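Local coordinates for putative spindle pole body component alp6 protein (Chaetomium thermophilum, PDB 6L7R) that probably binds gamma-tubulin and microtubule minus ends as a GCP3 subunit, represented here by its N-terminal helical part bound to another protein, at residues A76-F79 with S80-T84. Sequence-based numbering, arbitrary orientation.
Sequences ALRF and SNLYT
Phe79 and Tyr83 lie side by side on the first turns of the alpha-helix 76-88, pointing the same way. Tyr83 CB sits over one face of the Phe79 ring, offset toward the rim, and its nearest ring atom is Phe79 CZ at 4.1 Å. The Phe79 chi1 of 162° puts CG opposite the backbone N and beside the carbonyl carbon, and the ring then leans forward along the helix, over the next turn. One turn apart on a second stripe, Arg78 and Leu82 run alongside each other, and the Arg78 CG methylene meets Leu82 CD1 at 4.0 Å. On a third, Leu77 and Asn81 cross at a slant, and Leu77 CD1 lies 3.8 Å from both ND2 and OD1 of Asn81.

Four successive i to i+4 backbone hydrogen bonds set this spacing, with N-H...O angles near 160°. Ser80 N binds Ala76 O at 3.0 Å, and Leu82 N binds Arg78 O at 2.9 Å.

Phe79 packs on Ile64 and Leu68 of helix 59-70, joining two helices of this N-terminal part of GCP3, while Tyr83 packs on Ser61 and its hydroxyl is hydrogen-bonded to Asn58. Phe79 also touches an apolar side chain of the chain of another protein; Arg78 NH1 makes a salt bridge to an acidic side chain of that chain. Without the ring, as with an alanine here, a gap would probably open between the two helices and Tyr83 CB would lose its aromatic neighbour. At the start of the Tyr83 side chain, CB is 3.5 Å from Phe79 O, the atom that accepts Tyr83 N at 2.8 Å.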
loop_
_atom_site.group_PDB
_atom_site.type_symbol
_atom_site.label_atom_id
_atom_site.label_comp_id
_atom_site.label_asym_id
_atom_site.label_seq_id
_atom_site.Cartn_x
_atom_site.Cartn_y
_atom_site.Cartn_z
ATOM N N ALA A 76 13.763 16.271 -7.052
ATOM C CA ALA A 76 13.539 16.633 -5.656
ATOM C C ALA A 76 12.587 17.822 -5.546
ATOM O O ALA A 76 11.642 17.803 -4.747
ATOM C CB ALA A 76 14.875 16.934 -4.977
ATOM N N LEU A 77 12.818 18.869 -6.343
ATOM C CA LEU A 77 11.897 20.005 -6.363
ATOM C C LEU A 77 10.495 19.562 -6.773
ATOM O O LEU A 77 9.496 19.981 -6.172
ATOM C CB LEU A 77 12.423 21.095 -7.305
ATOM C CG LEU A 77 11.521 22.296 -7.640
ATOM C CD1 LEU A 77 10.982 22.953 -6.378
ATOM C CD2 LEU A 77 12.250 23.340 -8.513
ATOM N N ARG A 78 10.403 18.696 -7.784
ATOM C CA ARG A 78 9.100 18.216 -8.226
ATOM C C ARG A 78 8.363 17.496 -7.102
ATOM O O ARG A 78 7.156 17.691 -6.918
ATOM C CB ARG A 78 9.265 17.306 -9.441
ATOM C CG ARG A 78 7.956 16.731 -9.953
ATOM C CD ARG A 78 7.968 16.532 -11.469
ATOM N NE ARG A 78 8.990 15.589 -11.923
ATOM C CZ ARG A 78 8.758 14.321 -12.257
ATOM N NH1 ARG A 78 7.531 13.820 -12.189
ATOM N NH2 ARG A 78 9.759 13.552 -12.672
ATOM N N PHE A 79 9.068 16.667 -6.327
ATOM C CA PHE A 79 8.407 16.022 -5.198
ATOM C C PHE A 79 7.908 17.051 -4.194
ATOM O O PHE A 79 6.803 16.916 -3.654
ATOM C CB PHE A 79 9.332 15.040 -4.484
ATOM C CG PHE A 79 8.848 14.705 -3.102
ATOM C CD1 PHE A 79 7.799 13.810 -2.927
ATOM C CD2 PHE A 79 9.385 15.336 -1.987
ATOM C CE1 PHE A 79 7.314 13.519 -1.657
ATOM C CE2 PHE A 79 8.904 15.064 -0.720
ATOM C CZ PHE A 79 7.874 14.147 -0.550
ATOM N N SER A 80 8.727 18.063 -3.903
ATOM C CA SER A 80 8.342 19.078 -2.928
ATOM C C SER A 80 7.076 19.807 -3.361
ATOM O O SER A 80 6.196 20.089 -2.537
ATOM C CB SER A 80 9.497 20.054 -2.727
ATOM O OG SER A 80 9.221 20.941 -1.663
ATOM N N ASN A 81 6.954 20.112 -4.652
ATOM C CA ASN A 81 5.727 20.741 -5.130
ATOM C C ASN A 81 4.550 19.768 -5.070
ATOM O O ASN A 81 3.430 20.158 -4.719
ATOM C CB ASN A 81 5.933 21.273 -6.548
ATOM C CG ASN A 81 6.957 22.403 -6.606
ATOM O OD1 ASN A 81 7.269 23.024 -5.587
ATOM N ND2 ASN A 81 7.490 22.668 -7.797
ATOM N N LEU A 82 4.781 18.496 -5.404
ATOM C CA LEU A 82 3.712 17.504 -5.287
ATOM C C LEU A 82 3.241 17.359 -3.841
ATOM O O LEU A 82 2.030 17.296 -3.574
ATOM C CB LEU A 82 4.182 16.155 -5.834
ATOM C CG LEU A 82 4.349 16.032 -7.349
ATOM C CD1 LEU A 82 5.190 14.815 -7.725
ATOM C CD2 LEU A 82 2.992 15.962 -8.012
ATOM N N TYR A 83 4.186 17.323 -2.894
ATOM C CA TYR A 83 3.834 17.189 -1.483
ATOM C C TYR A 83 2.956 18.341 -1.029
ATOM O O TYR A 83 1.984 18.146 -0.290
ATOM C CB TYR A 83 5.102 17.127 -0.624
ATOM C CG TYR A 83 4.826 17.086 0.871
ATOM C CD1 TYR A 83 4.196 15.989 1.453
ATOM C CD2 TYR A 83 5.198 18.138 1.699
ATOM C CE1 TYR A 83 3.938 15.948 2.821
ATOM C CE2 TYR A 83 4.948 18.102 3.065
ATOM C CZ TYR A 83 4.318 17.007 3.618
ATOM O OH TYR A 83 4.069 16.973 4.971
ATOM N N THR A 84 3.293 19.557 -1.456
ATOM C CA THR A 84 2.502 20.715 -1.071
ATOM C C THR A 84 1.082 20.611 -1.612
ATOM O O THR A 84 0.115 20.891 -0.897
ATOM C CB THR A 84 3.181 21.988 -1.571
ATOM O OG1 THR A 84 4.411 22.174 -0.862
ATOM C CG2 THR A 84 2.282 23.194 -1.357
#